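Local coordinates for protein fructuronate-tagaturonate epimerase UxaE from Cohnella laeviribosi in complex with 1 glycerol (Cohnella laeviribosi, PDB 6IL9) that interconverts D-fructuronate and D-tagaturonate as an epimerase, on a TIM-barrel fold that carries a zinc ion, at residues L456-D459 with E460-T464; Y472-A475 with L476-H479. One frame throughout, in Å; residues are numbered along the deposited sequence.

Contact 1. Residues L456-D459 with E460-T464; sequences LFRD and EFFRT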
loop_
_atom_site.group_PDB
_atom_site.type_symbol
_atom_site.label_atom_id
_atom_site.label_comp_id
_atom_site.label_asym_id
_atom_site.label_seq_id
_atom_site.Cartn_x
_atom_site.Cartn_y
_atom_site.Cartn_z
ATOM N N LEU A 456 -11.809 -12.952 19.540
ATOM C CA LEU A 456 -10.818 -13.541 20.425
ATOM C C LEU A 456 -9.737 -12.530 20.793
ATOM O O LEU A 456 -9.312 -12.470 21.949
ATOM C CB LEU A 456 -10.215 -14.781 19.764
ATOM C CG LEU A 456 -9.295 -15.688 20.584
ATOM C CD1 LEU A 456 -9.967 -16.233 21.853
ATOM C CD2 LEU A 456 -8.787 -16.843 19.719
ATOM N N PHE A 457 -9.297 -11.715 19.831
ATOM C CA PHE A 457 -8.296 -10.685 20.092
ATOM C C PHE A 457 -8.684 -9.295 19.626
ATOM O O PHE A 457 -8.163 -8.322 20.182
ATOM C CB PHE A 457 -6.956 -11.027 19.417
ATOM C CG PHE A 457 -6.523 -12.447 19.602
ATOM C CD1 PHE A 457 -6.171 -12.917 20.854
ATOM C CD2 PHE A 457 -6.453 -13.300 18.517
ATOM C CE1 PHE A 457 -5.766 -14.224 21.028
ATOM C CE2 PHE A 457 -6.054 -14.607 18.678
ATOM C CZ PHE A 457 -5.706 -15.073 19.935
ATOM N N ARG A 458 -9.562 -9.165 18.632
ATOM C CA ARG A 458 -9.649 -7.917 17.878
ATOM C C ARG A 458 -10.137 -6.756 18.738
ATOM O O ARG A 458 -9.594 -5.648 18.656
ATOM C CB ARG A 458 -10.554 -8.113 16.667
ATOM C CG ARG A 458 -10.642 -6.887 15.785
ATOM C CD ARG A 458 -11.588 -7.139 14.631
ATOM N NE ARG A 458 -11.612 -6.027 13.693
ATOM C CZ ARG A 458 -12.297 -4.904 13.884
ATOM N NH1 ARG A 458 -13.022 -4.742 14.985
ATOM N NH2 ARG A 458 -12.263 -3.944 12.970
ATOM N N ASP A 459 -11.161 -6.977 19.563
ATOM C CA ASP A 459 -11.690 -5.881 20.371
ATOM C C ASP A 459 -10.656 -5.372 21.364
ATOM O O ASP A 459 -10.456 -4.159 21.501
ATOM C CB ASP A 459 -12.959 -6.324 21.102
ATOM C CG ASP A 459 -14.106 -6.586 20.158
ATOM O OD1 ASP A 459 -14.165 -5.925 19.098
ATOM O OD2 ASP A 459 -14.947 -7.461 20.471
ATOM N N GLU A 460 -9.986 -6.285 22.076
ATOM C CA GLU A 460 -8.971 -5.848 23.021
ATOM C C GLU A 460 -7.783 -5.217 22.306
ATOM O O GLU A 460 -7.186 -4.271 22.825
ATOM C CB GLU A 460 -8.505 -7.013 23.896
ATOM C CG GLU A 460 -7.588 -6.557 25.006
ATOM C CD GLU A 460 -7.114 -7.688 25.917
ATOM O OE1 GLU A 460 -7.454 -8.865 25.663
ATOM O OE2 GLU A 460 -6.386 -7.379 26.882
ATOM N N PHE A 461 -7.432 -5.721 21.118
ATOM C CA PHE A 461 -6.351 -5.113 20.342
ATOM C C PHE A 461 -6.638 -3.642 20.055
ATOM O O PHE A 461 -5.789 -2.768 20.284
ATOM C CB PHE A 461 -6.159 -5.897 19.038
ATOM C CG PHE A 461 -5.088 -5.335 18.130
ATOM C CD1 PHE A 461 -3.758 -5.705 18.283
ATOM C CD2 PHE A 461 -5.418 -4.470 17.104
ATOM C CE1 PHE A 461 -2.778 -5.194 17.440
ATOM C CE2 PHE A 461 -4.444 -3.971 16.258
ATOM C CZ PHE A 461 -3.124 -4.337 16.434
ATOM N N PHE A 462 -7.831 -3.346 19.536
ATOM C CA PHE A 462 -8.131 -1.958 19.210
ATOM C C PHE A 462 -8.286 -1.118 20.470
ATOM O O PHE A 462 -7.961 0.072 20.464
ATOM C CB PHE A 462 -9.376 -1.885 18.320
ATOM C CG PHE A 462 -9.069 -2.122 16.871
ATOM C CD1 PHE A 462 -8.472 -1.130 16.111
ATOM C CD2 PHE A 462 -9.315 -3.353 16.289
ATOM C CE1 PHE A 462 -8.154 -1.350 14.770
ATOM C CE2 PHE A 462 -9.002 -3.581 14.955
ATOM C CZ PHE A 462 -8.418 -2.577 14.197
ATOM N N ARG A 463 -8.734 -1.729 21.568
ATOM C CA ARG A 463 -8.818 -0.998 22.824
ATOM C C ARG A 463 -7.435 -0.553 23.292
ATOM O O ARG A 463 -7.251 0.606 23.688
ATOM C CB ARG A 463 -9.511 -1.870 23.874
ATOM C CG ARG A 463 -10.213 -1.124 24.985
ATOM C CD ARG A 463 -11.437 -1.915 25.466
ATOM N NE ARG A 463 -11.112 -3.308 25.780
ATOM C CZ ARG A 463 -11.754 -4.370 25.292
ATOM N NH1 ARG A 463 -12.777 -4.215 24.461
ATOM N NH2 ARG A 463 -11.381 -5.593 25.645
ATOM N N THR A 464 -6.434 -1.444 23.235
ATOM C CA THR A 464 -5.109 -0.996 23.662
ATOM C C THR A 464 -4.518 0.002 22.679
ATOM O O THR A 464 -3.824 0.929 23.100
ATOM C CB THR A 464 -4.131 -2.157 23.875
ATOM O OG1 THR A 464 -3.457 -2.471 22.655
ATOM C CG2 THR A 464 -4.819 -3.380 24.421
#

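Contact 2. Residues Y472-A475 with L476-H479; sequences YEAA and LRSH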
loop_
_atom_site.group_PDB
_atom_site.type_symbol
_atom_site.label_atom_id
_atom_site.label_comp_id
_atom_site.label_asym_id
_atom_site.label_seq_id
_atom_site.Cartn_x
_atom_site.Cartn_y
_atom_site.Cartn_z
ATOM N N TYR A 472 1.548 4.825 19.478
ATOM C CA TYR A 472 1.512 4.249 18.136
ATOM C C TYR A 472 1.949 5.272 17.096
ATOM O O TYR A 472 2.728 4.958 16.183
ATOM C CB TYR A 472 0.099 3.724 17.827
ATOM C CG TYR A 472 -0.054 3.033 16.464
ATOM C CD1 TYR A 472 0.870 2.084 16.029
ATOM C CD2 TYR A 472 -1.132 3.321 15.631
ATOM C CE1 TYR A 472 0.724 1.454 14.798
ATOM C CE2 TYR A 472 -1.284 2.690 14.392
ATOM C CZ TYR A 472 -0.351 1.747 13.989
ATOM O OH TYR A 472 -0.469 1.099 12.769
ATOM N N GLU A 473 1.474 6.513 17.223
ATOM C CA GLU A 473 1.839 7.515 16.232
ATOM C C GLU A 473 3.306 7.898 16.333
ATOM O O GLU A 473 3.947 8.142 15.304
ATOM C CB GLU A 473 0.917 8.718 16.373
ATOM C CG GLU A 473 -0.482 8.296 16.018
ATOM C CD GLU A 473 -1.518 9.347 16.240
ATOM O OE1 GLU A 473 -1.176 10.456 16.708
ATOM O OE2 GLU A 473 -2.695 9.042 15.942
ATOM N N ALA A 474 3.873 7.905 17.545
ATOM C CA ALA A 474 5.310 8.144 17.669
ATOM C C ALA A 474 6.095 7.020 17.020
ATOM O O ALA A 474 7.152 7.249 16.415
ATOM C CB ALA A 474 5.708 8.274 19.139
ATOM N N ALA A 475 5.600 5.791 17.152
ATOM C CA ALA A 475 6.271 4.661 16.525
ATOM C C ALA A 475 6.214 4.762 15.004
ATOM O O ALA A 475 7.205 4.477 14.322
ATOM C CB ALA A 475 5.650 3.356 17.007
ATOM N N LEU A 476 5.061 5.158 14.449
ATOM C CA LEU A 476 4.983 5.308 12.999
ATOM C C LEU A 476 5.904 6.417 12.511
ATOM O O LEU A 476 6.617 6.245 11.513
ATOM C CB LEU A 476 3.539 5.580 12.573
ATOM C CG LEU A 476 2.565 4.426 12.800
ATOM C CD1 LEU A 476 1.160 4.921 12.560
ATOM C CD2 LEU A 476 2.890 3.216 11.901
ATOM N N ARG A 477 5.910 7.564 13.206
ATOM C CA ARG A 477 6.798 8.655 12.816
ATOM C C ARG A 477 8.243 8.188 12.777
ATOM O O ARG A 477 8.981 8.490 11.829
ATOM C CB ARG A 477 6.643 9.830 13.781
ATOM C CG ARG A 477 5.294 10.512 13.630
ATOM C CD ARG A 477 5.263 11.852 14.367
ATOM N NE ARG A 477 5.605 11.712 15.781
ATOM C CZ ARG A 477 4.717 11.582 16.763
ATOM N NH1 ARG A 477 3.420 11.560 16.498
ATOM N NH2 ARG A 477 5.124 11.480 18.024
ATOM N N SER A 478 8.652 7.409 13.777
ATOM C CA SER A 478 10.038 6.966 13.847
ATOM C C SER A 478 10.335 5.930 12.772
ATOM O O SER A 478 11.369 5.991 12.093
ATOM C CB SER A 478 10.316 6.388 15.237
ATOM O OG SER A 478 11.599 5.793 15.284
ATOM N N HIS A 479 9.438 4.967 12.615
ATOM C CA HIS A 479 9.675 3.826 11.743
ATOM C C HIS A 479 9.534 4.206 10.271
ATOM O O HIS A 479 10.419 3.916 9.462
ATOM C CB HIS A 479 8.701 2.711 12.119
ATOM C CG HIS A 479 8.905 1.444 11.361
ATOM N ND1 HIS A 479 10.036 0.668 11.493
ATOM C CD2 HIS A 479 8.109 0.805 10.471
ATOM C CE1 HIS A 479 9.935 -0.388 10.706
ATOM N NE2 HIS A 479 8.775 -0.330 10.080
HETATM O O HOH W 1 0.657 11.861 17.930
#

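Contact 1. Residues L456-D459 with E460-T464
Arg458 and Phe462, one helical turn apart, make the main side-chain contact here. The arginine chain runs out extended, its CG anti to the backbone N (chi1 -177°), and this carries it alongside the ring. Its CG meets the ring edge in the ring plane, 3.8 Å from Phe462 CE2. Further out, the same CE2 sits above the centre of the guanidinium, with Arg458 CZ 3.7 Å from it. With CG in the ring plane and CE2 as the atom under the guanidinium, it is the rim of the phenyl that the arginine covers. Guanidinium and ring planes are 45° apart.

Three backbone hydrogen bonds start the helix, with Phe457 as N-cap. Phe461 N donates to Phe457 O at 2.9 Å, followed by Phe462 N to Arg458 O and Arg463 N to Asp459 O, both at 3.0 Å. At the first turn, Asp459 N is taken up by Ser455 OG.

Charged groups add a looser element. Arg463 folds back through bends at chi2 and chi3, laying one guanidinium face over Asp459 O and Glu460 CA. Its NH1 nevertheless stays 5.6 Å from Asp459 OD2, so any attraction between the two charges acts without direct contact.

Phe457 and Phe461 turn inward. Phe457 reaches helix 384-402, where its ring meets Tyr393 edge-to-face, and also touches Leu445 of helix 442-446. Phe461 packs on Trp372, Ala375 and Val379 of helix 369-382, which follows the last barrel strand, 363-367. Helix 458-467 is thereby seated against three helices, with Asp459 and Arg463 on its exposed side.

Contact 2. Residues Y472-A475 with L476-H479
Tyr472 to Ala475 offer their carbonyls in turn to the amides of Leu476 to His479, four regular alpha-helical bonds of 2.9 to 3.0 Å from O to N.

On the buried side, Leu476 lies across the Tyr472 ring. Its CD1 stands over one face, 3.9 Å from the ring centroid and 18° off the normal, a CH-pi contact; CD2 hangs over the same face but past the rim, 4.0 Å from Tyr472 CE1. The phenol OH is hydrogen-bonded to Asn371 O, which probably helps fix the ring's orientation.

The polar side is built on Glu473 and Arg477. With chi3 at -56° the arginine bends back over the helix, and one guanidinium face settles on Glu473 O and Ala474 CA. The Ala474 methyl lies under the NH2 end of the same face, CB 3.4 Å from Arg477 NH2. The charged ends do not touch, Glu473 OE1 and Arg477 NH1 being 4.7 Å apart; a water donates to Glu473 OE1 at 2.6 Å and accepts from Arg477 NH1 at 3.1 Å, lying in the guanidinium plane at its edge. Gln109 makes a second bridge, its NE2 bonded to Glu473 OE1 and its OE1 to Arg477 NH1. One amide thus serves both partners and ties them to helix 104-111.

These are i to i+4 pairs along an alpha-helix packed on a barrel, Tyr-Leu on one side and a bridged Glu-Arg on another. Here it is the C-terminal helix 469-487, packed on helices 369-382 and 104-111, which follow the eighth and first strands of the TIM barrel.

Contacts 1 and 2 sit on consecutive helices, 458-467 and 469-487, with their centres 20 Å apart and their nearest atoms about 7 Å apart, so they do not touch. Besides the chain itself, helix 369-382 links them: Phe461 from contact 1 and Tyr472 from contact 2 both pack on Ala375. Contact 2 lies nearer the centre of the molecule, about 17 Å from the chain centre against 23 Å for contact 1. It also leads toward the ligand: the His479 side chain is about 11 Å from the bound glycerol, its NE2 is hydrogen-bonded to Thr370 OG1, and it touches Asp347. The zinc ligands, His161, Asp273 and His343, belong to neither contact.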